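Fatty acid-binding protein TM_1468 (Thermotoga maritima, PDB 1VPV) binds long-chain fatty acids such as palmitate and may take part in lipid transport or fatty acid metabolism. Local coordinates at residues K160-E163 / R164-K168; D235-E238 / G239-L242; T282-G285 / P286-G290. All coordinates share one frame; numbering follows the deposited sequence.

Contact 1 of 3, residues K160-E163 / R164-K168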
ATOM      1  N   LYS A 160       6.224 -19.020  -1.628  1.00 25.55           N
ATOM      2  CA  LYS A 160       4.819 -18.896  -1.208  1.00 25.96           C
ATOM      3  C   LYS A 160       4.190 -17.550  -1.555  1.00 25.23           C
ATOM      4  O   LYS A 160       3.060 -17.526  -2.042  1.00 26.50           O
ATOM      5  CB  LYS A 160       4.603 -19.188   0.286  1.00 26.12           C
ATOM      6  CG  LYS A 160       3.739 -20.410   0.563  1.00 29.98           C
ATOM      7  CD  LYS A 160       2.277 -20.226   0.160  1.00 32.65           C
ATOM      8  CE  LYS A 160       1.439 -21.519   0.417  1.00 30.32           C
ATOM      9  NZ  LYS A 160       1.836 -22.635  -0.457  1.00 34.60           N
ATOM     10  N   LEU A 161       4.887 -16.444  -1.307  1.00 24.63           N
ATOM     11  CA  LEU A 161       4.390 -15.114  -1.759  1.00 23.33           C
ATOM     12  C   LEU A 161       4.087 -15.137  -3.235  1.00 24.88           C
ATOM     13  O   LEU A 161       3.030 -14.660  -3.661  1.00 26.31           O
ATOM     14  CB  LEU A 161       5.394 -13.999  -1.521  1.00 20.67           C
ATOM     15  CG  LEU A 161       5.847 -13.726  -0.086  1.00 27.86           C
ATOM     16  CD1 LEU A 161       6.728 -12.492  -0.112  1.00 33.84           C
ATOM     17  CD2 LEU A 161       4.689 -13.534   0.901  1.00 29.75           C
ATOM     18  N   ASP A 162       5.002 -15.694  -4.028  1.00 25.06           N
ATOM     19  CA  ASP A 162       4.774 -15.742  -5.476  1.00 25.93           C
ATOM     20  C   ASP A 162       3.500 -16.526  -5.808  1.00 24.99           C
ATOM     21  O   ASP A 162       2.675 -16.061  -6.591  1.00 25.77           O
ATOM     22  CB  ASP A 162       5.976 -16.350  -6.213  1.00 27.21           C
ATOM     23  CG  ASP A 162       5.969 -16.033  -7.707  1.00 34.58           C
ATOM     24  OD1 ASP A 162       6.028 -14.832  -8.059  1.00 46.18           O
ATOM     25  OD2 ASP A 162       5.910 -16.979  -8.533  1.00 40.88           O
ATOM     26  N   GLU A 163       3.335 -17.710  -5.223  1.00 22.88           N
ATOM     27  CA  GLU A 163       2.141 -18.492  -5.490  1.00 23.93           C
ATOM     28  C   GLU A 163       0.883 -17.710  -5.133  1.00 22.50           C
ATOM     29  O   GLU A 163      -0.068 -17.686  -5.888  1.00 24.32           O
ATOM     30  CB  GLU A 163       2.124 -19.789  -4.696  1.00 23.14           C
ATOM     31  CG  GLU A 163       3.163 -20.778  -5.084  1.00 35.10           C
ATOM     32  CD  GLU A 163       3.466 -21.774  -3.967  1.00 40.34           C
ATOM     33  OE1 GLU A 163       2.493 -22.265  -3.323  1.00 46.37           O
ATOM     34  OE2 GLU A 163       4.672 -22.053  -3.744  1.00 37.90           O
ATOM     35  N   ARG A 164       0.868 -17.088  -3.966  1.00 22.82           N
ATOM     36  CA  ARG A 164      -0.318 -16.391  -3.523  1.00 24.85           C
ATOM     37  C   ARG A 164      -0.633 -15.128  -4.316  1.00 27.51           C
ATOM     38  O   ARG A 164      -1.801 -14.913  -4.685  1.00 27.91           O
ATOM     39  CB  ARG A 164      -0.267 -16.169  -2.014  1.00 26.07           C
ATOM     40  CG  ARG A 164      -0.455 -17.524  -1.319  1.00 28.33           C
ATOM     41  CD  ARG A 164      -0.703 -17.444   0.123  1.00 30.65           C
ATOM     42  NE  ARG A 164      -1.906 -16.686   0.404  1.00 32.70           N
ATOM     43  CZ  ARG A 164      -2.184 -16.133   1.576  1.00 25.10           C
ATOM     44  NH1 ARG A 164      -1.362 -16.269   2.615  1.00 27.05           N
ATOM     45  NH2 ARG A 164      -3.309 -15.466   1.704  1.00 31.19           N
HETATM   46  N   MSE A 165       0.397 -14.344  -4.632  1.00 31.19           N
HETATM   47  CA  MSE A 165       0.271 -13.225  -5.559  1.00 36.07           C
HETATM   48  C   MSE A 165      -0.244 -13.685  -6.899  1.00 30.26           C
HETATM   49  O   MSE A 165      -1.095 -13.037  -7.466  1.00 27.06           O
HETATM   50  CB  MSE A 165       1.599 -12.507  -5.761  1.00 33.22           C
HETATM   51  CG  MSE A 165       1.885 -11.473  -4.673  1.00 46.93           C
HETATM   52 SE   MSE A 165       3.824 -10.999  -4.521  1.00 63.22          SE
HETATM   53  CE  MSE A 165       3.822  -9.988  -2.705  1.00 47.67           C
ATOM     54  N   LYS A 166       0.264 -14.797  -7.413  1.00 29.32           N
ATOM     55  CA  LYS A 166      -0.199 -15.264  -8.709  1.00 30.89           C
ATOM     56  C   LYS A 166      -1.640 -15.801  -8.690  1.00 30.72           C
ATOM     57  O   LYS A 166      -2.315 -15.777  -9.725  1.00 31.04           O
ATOM     58  CB  LYS A 166       0.764 -16.276  -9.323  1.00 30.71           C
ATOM     59  CG  LYS A 166       1.914 -15.558 -10.007  1.00 33.70           C
ATOM     60  CD  LYS A 166       2.999 -16.514 -10.466  1.00 36.64           C
ATOM     61  CE  LYS A 166       4.234 -15.741 -10.946  1.00 36.73           C
ATOM     62  NZ  LYS A 166       5.321 -16.702 -11.279  1.00 36.16           N
ATOM     63  N   ASN A 167      -2.088 -16.288  -7.535  1.00 28.27           N
ATOM     64  CA  ASN A 167      -3.502 -16.561  -7.286  1.00 26.71           C
ATOM     65  C   ASN A 167      -4.317 -15.292  -6.973  1.00 26.92           C
ATOM     66  O   ASN A 167      -5.513 -15.374  -6.741  1.00 26.23           O
ATOM     67  CB  ASN A 167      -3.655 -17.554  -6.127  1.00 27.14           C
ATOM     68  CG  ASN A 167      -3.731 -18.990  -6.588  1.00 31.29           C
ATOM     69  OD1 ASN A 167      -4.616 -19.370  -7.370  1.00 40.12           O
ATOM     70  ND2 ASN A 167      -2.826 -19.810  -6.089  1.00 34.52           N
ATOM     71  N   LYS A 168      -3.684 -14.127  -6.923  1.00 27.33           N
ATOM     72  CA  LYS A 168      -4.424 -12.880  -6.666  1.00 28.36           C
ATOM     73  C   LYS A 168      -5.086 -12.897  -5.278  1.00 26.61           C
ATOM     74  O   LYS A 168      -6.226 -12.423  -5.107  1.00 25.12           O
ATOM     75  CB  LYS A 168      -5.502 -12.618  -7.755  1.00 30.04           C
ATOM     76  CG  LYS A 168      -5.082 -12.859  -9.234  1.00 33.88           C
TER
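K160-K168 spans the end of helix 154-166 and the Schellman motif that closes it. D162 and K166, one turn apart on this helix, form an i to i+4 salt bridge. NZ of K166 sits 2.8 Å from OD2 of D162, and OD2 receives it on its syn lone pair. The carboxylate leans toward K166 because CG of D162 is anti to its backbone N (chi1 -162°). The K166 chain is extended and passes alongside the carbonyl of D162 before its amine arrives. A second ion pair, between NZ of K160 and OE1 of E163, spans 3.0 Å; the amine stands 32° out of the carboxylate plane. To get there the K160 chain bends at chi2 and chi4. On the way, CD of K160 meets CD of R164 at 4.1 Å.

R164 belongs to another network. Its guanidinium makes salt bridges with D169 and E294, tying the helix to the chain beyond it and to strand 289-295. On the inner side, CE of selenomethionine M165 lies 4.5 Å from CB of L161. M165 also touches P140 of helix 138-149 and F170 of strand 170-176.

The backbone bonds from R164, M165 and K166 back to K160, L161 and D162 are regular. The last bond of this helical kind runs from N of N167 to O of E163, at 3.0 Å. K168 then takes a positive phi of 63°. N of K168 turns back to O of M165 at 2.9 Å, one of two bonds into the last turn. Together with the positive phi, this marks a Schellman C-cap, here leading from the helix into strand 170-176.

Contact 2 of 3, residues D235-E238 / G239-L242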
ATOM      1  N   ASP A 235     -13.940 -12.543  -8.230  1.00 30.87           N
ATOM      2  CA  ASP A 235     -13.117 -13.773  -8.116  1.00 32.12           C
ATOM      3  C   ASP A 235     -13.064 -14.435  -6.737  1.00 30.85           C
ATOM      4  O   ASP A 235     -12.331 -15.412  -6.557  1.00 34.16           O
ATOM      5  CB  ASP A 235     -11.679 -13.517  -8.597  1.00 32.91           C
ATOM      6  CG  ASP A 235     -10.842 -12.746  -7.579  1.00 39.61           C
ATOM      7  OD1 ASP A 235     -11.409 -11.873  -6.873  1.00 38.96           O
ATOM      8  OD2 ASP A 235      -9.613 -13.018  -7.499  1.00 46.18           O
ATOM      9  N   THR A 236     -13.845 -13.931  -5.786  1.00 28.41           N
ATOM     10  CA  THR A 236     -13.797 -14.377  -4.392  1.00 25.68           C
ATOM     11  C   THR A 236     -15.239 -14.457  -3.883  1.00 25.38           C
ATOM     12  O   THR A 236     -15.835 -13.446  -3.526  1.00 24.18           O
ATOM     13  CB  THR A 236     -12.938 -13.392  -3.543  1.00 26.76           C
ATOM     14  OG1 THR A 236     -11.655 -13.234  -4.164  1.00 29.48           O
ATOM     15  CG2 THR A 236     -12.718 -13.894  -2.102  1.00 29.21           C
ATOM     16  N   PRO A 237     -15.823 -15.671  -3.880  1.00 24.44           N
ATOM     17  CA  PRO A 237     -17.266 -15.789  -3.537  1.00 25.46           C
ATOM     18  C   PRO A 237     -17.645 -15.232  -2.169  1.00 24.10           C
ATOM     19  O   PRO A 237     -16.854 -15.277  -1.260  1.00 26.91           O
ATOM     20  CB  PRO A 237     -17.543 -17.309  -3.580  1.00 26.28           C
ATOM     21  CG  PRO A 237     -16.336 -17.936  -4.314  1.00 28.62           C
ATOM     22  CD  PRO A 237     -15.173 -16.963  -4.184  1.00 23.35           C
ATOM     23  N   GLU A 238     -18.858 -14.728  -2.031  1.00 24.86           N
ATOM     24  CA  GLU A 238     -19.340 -14.273  -0.734  1.00 28.40           C
ATOM     25  C   GLU A 238     -19.167 -15.368   0.344  1.00 24.86           C
ATOM     26  O   GLU A 238     -19.330 -16.557   0.086  1.00 23.77           O
ATOM     27  CB  GLU A 238     -20.800 -13.761  -0.827  1.00 26.89           C
ATOM     28  CG  GLU A 238     -21.597 -13.879   0.512  1.00 39.51           C
ATOM     29  CD  GLU A 238     -22.854 -13.000   0.606  1.00 39.93           C
ATOM     30  OE1 GLU A 238     -23.011 -12.053  -0.213  1.00 50.02           O
ATOM     31  OE2 GLU A 238     -23.667 -13.271   1.527  1.00 46.95           O
ATOM     32  N   GLY A 239     -18.810 -14.949   1.548  1.00 24.34           N
ATOM     33  CA  GLY A 239     -18.536 -15.874   2.642  1.00 24.29           C
ATOM     34  C   GLY A 239     -17.119 -16.438   2.668  1.00 23.49           C
ATOM     35  O   GLY A 239     -16.848 -17.363   3.416  1.00 24.30           O
ATOM     36  N   SER A 240     -16.218 -15.916   1.838  1.00 23.36           N
ATOM     37  CA  SER A 240     -14.804 -16.307   1.906  1.00 24.40           C
ATOM     38  C   SER A 240     -14.120 -15.714   3.163  1.00 22.77           C
ATOM     39  O   SER A 240     -14.566 -14.736   3.732  1.00 19.56           O
ATOM     40  CB  SER A 240     -14.069 -15.891   0.615  1.00 25.01           C
ATOM     41  OG  SER A 240     -14.594 -16.592  -0.515  1.00 27.81           O
ATOM     42  N   LYS A 241     -13.046 -16.346   3.598  1.00 24.87           N
ATOM     43  CA  LYS A 241     -12.275 -15.874   4.741  1.00 25.46           C
ATOM     44  C   LYS A 241     -11.276 -14.826   4.287  1.00 23.58           C
ATOM     45  O   LYS A 241     -10.450 -15.104   3.416  1.00 23.72           O
ATOM     46  CB  LYS A 241     -11.491 -17.023   5.360  1.00 26.78           C
ATOM     47  CG  LYS A 241     -12.050 -17.636   6.635  1.00 33.07           C
ATOM     48  CD  LYS A 241     -10.862 -18.197   7.473  1.00 38.65           C
ATOM     49  CE  LYS A 241     -11.286 -19.157   8.527  1.00 39.30           C
ATOM     50  NZ  LYS A 241     -11.918 -20.315   7.863  1.00 47.53           N
ATOM     51  N   LEU A 242     -11.309 -13.651   4.910  1.00 20.69           N
ATOM     52  CA  LEU A 242     -10.457 -12.559   4.504  1.00 19.35           C
ATOM     53  C   LEU A 242      -9.696 -11.961   5.682  1.00 19.51           C
ATOM     54  O   LEU A 242     -10.170 -12.010   6.807  1.00 19.43           O
ATOM     55  CB  LEU A 242     -11.319 -11.440   3.933  1.00 20.60           C
ATOM     56  CG  LEU A 242     -12.273 -11.635   2.768  1.00 17.88           C
ATOM     57  CD1 LEU A 242     -12.798 -10.269   2.384  1.00 20.20           C
ATOM     58  CD2 LEU A 242     -11.572 -12.314   1.566  1.00 19.99           C
TER
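O of P237 is gripped twice by S240, once by the hydroxyl and once by the amide. The stronger bond is from OG of S240 to O of P237, at 2.7 Å. The hydroxyl lies in the carbonyl plane, on a lone pair. The bond from N of S240 to the same O of P237 is weak, at 3.2 Å. OG can join the amide at this oxygen because it stands beside its own backbone N (chi1 -64°). It also accepts a bond from the amide of K299, so the serine links the turn to the C-terminal end of the chain.

Carbon atoms pack round this bond. CG2 of T236 comes up to CB of S240 at 3.6 Å, and CD of P237 lies 3.7 Å from OG of S240. CG2 of T236 also meets CD2 of L242, more loosely, at 4.2 Å. The methyl is anti to the backbone N of T236. OG1, the other branch, stands beside that N and makes a weak bond to OD1 of D235. T236 and L242 both touch V295 of strand 289-295. D235 carries salt bridges to K171 and R298.

E238 and G239 form the corner. G239 has a positive phi of 84°, where a side chain would press on the carbonyl of E238. P237 and the glycine thus occupy the first and third positions of a type II beta turn, which brings the chain from helix 220-232 into strand 241-248.

Contact 3 of 3, residues T282-G285 / P286-G290; sequences THVG and PGTVG. With PLM (palmitic acid), chain D.
The imidazole of H283 has the palmitate chain over one face. C5 of the fatty acid stands 3.6 Å above the ring plane, over its centre. The ring is the flat floor for this part of the tail, a CH-pi type of packing. NE2 of H283 is hydrogen-bonded to OG1 of T75. That same hydroxyl is hydrogen-bonded to the palmitate, as is S108. H283 is therefore a second-shell partner of the fatty acid head as well as a wall for its tail. V284, the next residue, continues the wall: its CG1 lies 3.7 Å from atom CA of the palmitate.

V284 also faces T288 across the turn that follows the helix, and the two side chains meet at about a right angle. CG2 of V284 approaches CB of T288 at 3.7 Å, and CG2 of T288 lies 3.9 Å from CB of V284. Both residues also rest on V176 of strand 170-176.

The polar side of T288 turns to G285. OG1 of T288 donates to O of G285 at 2.7 Å, tilted 21° from the carbonyl plane. With OG1 anti to the carbonyl carbon of T288 (chi1 -62°), hydroxyl and amide share one acceptor. The amide bond, from N of T288 to O of G285, is long and weak at 3.5 Å. These bonds close a type II beta turn from G285 to T288. G285 and G287 both have positive phi, angles at which a side chain would jam against the preceding carbonyl.

Taken together, the chemistry divides the work. The turn satisfies its buried hydroxyl internally. H283 offers the palmitate chain a ring face and V284 a methyl group, while H283 spends its NE2 on the threonine that holds the ligand.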
ATOM      1  N   THR A 282      -1.041  12.124  -2.127  1.00 23.53           N
ATOM      2  CA  THR A 282      -0.695  13.114  -3.131  1.00 21.94           C
ATOM      3  C   THR A 282      -1.292  12.685  -4.449  1.00 22.76           C
ATOM      4  O   THR A 282      -1.819  13.523  -5.200  1.00 25.40           O
ATOM      5  CB  THR A 282       0.834  13.302  -3.214  1.00 21.42           C
ATOM      6  OG1 THR A 282       1.290  14.083  -2.076  1.00 22.40           O
ATOM      7  CG2 THR A 282       1.230  13.996  -4.532  1.00 20.39           C
ATOM      8  N   HIS A 283      -1.263  11.374  -4.698  1.00 22.46           N
ATOM      9  CA  HIS A 283      -1.753  10.813  -5.949  1.00 22.97           C
ATOM     10  C   HIS A 283      -3.245  10.568  -5.948  1.00 22.80           C
ATOM     11  O   HIS A 283      -3.841  10.650  -7.010  1.00 23.82           O
ATOM     12  CB  HIS A 283      -1.061   9.487  -6.271  1.00 23.20           C
ATOM     13  CG  HIS A 283       0.299   9.659  -6.814  1.00 21.54           C
ATOM     14  ND1 HIS A 283       0.547   9.688  -8.166  1.00 17.94           N
ATOM     15  CD2 HIS A 283       1.491   9.846  -6.197  1.00 20.66           C
ATOM     16  CE1 HIS A 283       1.841   9.895  -8.361  1.00 24.89           C
ATOM     17  NE2 HIS A 283       2.438   9.963  -7.181  1.00 16.44           N
ATOM     18  N   VAL A 284      -3.846  10.229  -4.803  1.00 20.64           N
ATOM     19  CA  VAL A 284      -5.266   9.828  -4.826  1.00 22.12           C
ATOM     20  C   VAL A 284      -6.199  10.940  -4.468  1.00 22.69           C
ATOM     21  O   VAL A 284      -7.355  10.954  -4.916  1.00 21.44           O
ATOM     22  CB  VAL A 284      -5.619   8.576  -3.949  1.00 23.44           C
ATOM     23  CG1 VAL A 284      -5.006   7.332  -4.538  1.00 26.45           C
ATOM     24  CG2 VAL A 284      -5.194   8.749  -2.522  1.00 14.42           C
ATOM     25  N   GLY A 285      -5.689  11.861  -3.652  1.00 23.45           N
ATOM     26  CA  GLY A 285      -6.455  13.013  -3.196  1.00 20.54           C
ATOM     27  C   GLY A 285      -7.165  12.728  -1.873  1.00 20.01           C
ATOM     28  O   GLY A 285      -7.542  11.584  -1.591  1.00 18.08           O
ATOM     29  N   PRO A 286      -7.366  13.765  -1.061  1.00 21.46           N
ATOM     30  CA  PRO A 286      -8.019  13.574   0.224  1.00 22.14           C
ATOM     31  C   PRO A 286      -9.441  13.126  -0.011  1.00 23.49           C
ATOM     32  O   PRO A 286     -10.002  13.457  -1.059  1.00 17.58           O
ATOM     33  CB  PRO A 286      -8.019  14.981   0.857  1.00 23.28           C
ATOM     34  CG  PRO A 286      -7.076  15.797   0.047  1.00 24.84           C
ATOM     35  CD  PRO A 286      -7.007  15.172  -1.308  1.00 22.30           C
ATOM     36  N   GLY A 287      -9.996  12.383   0.958  1.00 24.22           N
ATOM     37  CA  GLY A 287     -11.331  11.805   0.850  1.00 22.85           C
ATOM     38  C   GLY A 287     -11.303  10.332   0.464  1.00 23.00           C
ATOM     39  O   GLY A 287     -12.228   9.610   0.769  1.00 21.79           O
ATOM     40  N   THR A 288     -10.215   9.884  -0.158  1.00 22.03           N
ATOM     41  CA  THR A 288     -10.113   8.535  -0.709  1.00 21.81           C
ATOM     42  C   THR A 288     -10.327   7.412   0.333  1.00 22.74           C
ATOM     43  O   THR A 288      -9.915   7.529   1.478  1.00 23.13           O
ATOM     44  CB  THR A 288      -8.750   8.373  -1.398  1.00 22.55           C
ATOM     45  OG1 THR A 288      -8.663   9.306  -2.494  1.00 23.84           O
ATOM     46  CG2 THR A 288      -8.513   6.910  -1.914  1.00 23.52           C
ATOM     47  N   VAL A 289     -10.976   6.327  -0.093  1.00 20.46           N
ATOM     48  CA  VAL A 289     -11.285   5.188   0.768  1.00 22.15           C
ATOM     49  C   VAL A 289     -11.057   3.874   0.001  1.00 21.20           C
ATOM     50  O   VAL A 289     -11.448   3.726  -1.165  1.00 21.64           O
ATOM     51  CB  VAL A 289     -12.762   5.278   1.283  1.00 22.94           C
ATOM     52  CG1 VAL A 289     -13.293   3.937   1.769  1.00 25.37           C
ATOM     53  CG2 VAL A 289     -12.849   6.273   2.376  1.00 26.47           C
ATOM     54  N   GLY A 290     -10.419   2.911   0.644  1.00 20.57           N
ATOM     55  CA  GLY A 290     -10.169   1.662  -0.037  1.00 22.07           C
ATOM     56  C   GLY A 290      -9.871   0.552   0.923  1.00 23.38           C
ATOM     57  O   GLY A 290      -9.860   0.763   2.153  1.00 23.83           O
TER
HETATM   58  C1  PLM D 501       7.102   7.571  -6.841  1.00 34.58           C
HETATM   59  O1  PLM D 501       8.026   6.791  -7.217  1.00 33.10           O
HETATM   60  O2  PLM D 501       7.168   8.827  -7.037  1.00 29.42           O
HETATM   61  C2  PLM D 501       5.918   6.967  -6.123  1.00 28.71           C
HETATM   62  C3  PLM D 501       4.719   6.845  -7.041  1.00 19.59           C
HETATM   63  C4  PLM D 501       3.505   6.369  -6.253  1.00 17.20           C
HETATM   64  C5  PLM D 501       2.297   6.325  -7.183  1.00 17.40           C
HETATM   65  C6  PLM D 501       1.047   5.869  -6.475  1.00 19.64           C
HETATM   66  C7  PLM D 501      -0.148   5.757  -7.409  1.00 20.02           C
HETATM   67  C8  PLM D 501      -1.455   5.700  -6.625  1.00 18.58           C
HETATM   68  C9  PLM D 501      -1.660   4.347  -5.980  1.00 18.97           C
HETATM   69  CA  PLM D 501      -2.913   4.305  -5.127  1.00 21.27           C
HETATM   70  CB  PLM D 501      -3.171   2.892  -4.624  1.00 15.01           C
HETATM   71  CC  PLM D 501      -4.245   2.904  -3.540  1.00 18.39           C
HETATM   72  CD  PLM D 501      -4.663   1.481  -3.115  1.00 20.79           C
HETATM   73  CE  PLM D 501      -5.561   1.486  -1.891  1.00 21.45           C
HETATM   74  CF  PLM D 501      -6.127   0.110  -1.573  1.00 28.46           C
HETATM   75  CG  PLM D 501      -5.160  -0.751  -0.756  1.00 28.46           C

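How the contacts relate
From the N terminus the three contacts follow in series; none nests in or crosses another. Contact 1 ends helix 154-166 and hands the chain to strand 170-176. Contact 2 closes the loop between helix 220-232 and strand 241-248. Contact 3 turns the chain from helix 278-284 into strand 289-295. All three thus sit where a helix gives way to a strand of the same mixed sheet. Strand 289-295 lies between strands 170-176 and 241-248. Contacts 1 and 2 touch through K168 and D235, with centres about 17 Å apart. Contact 3, beside the palmitate, has its centre about 27 Å from that of contact 1.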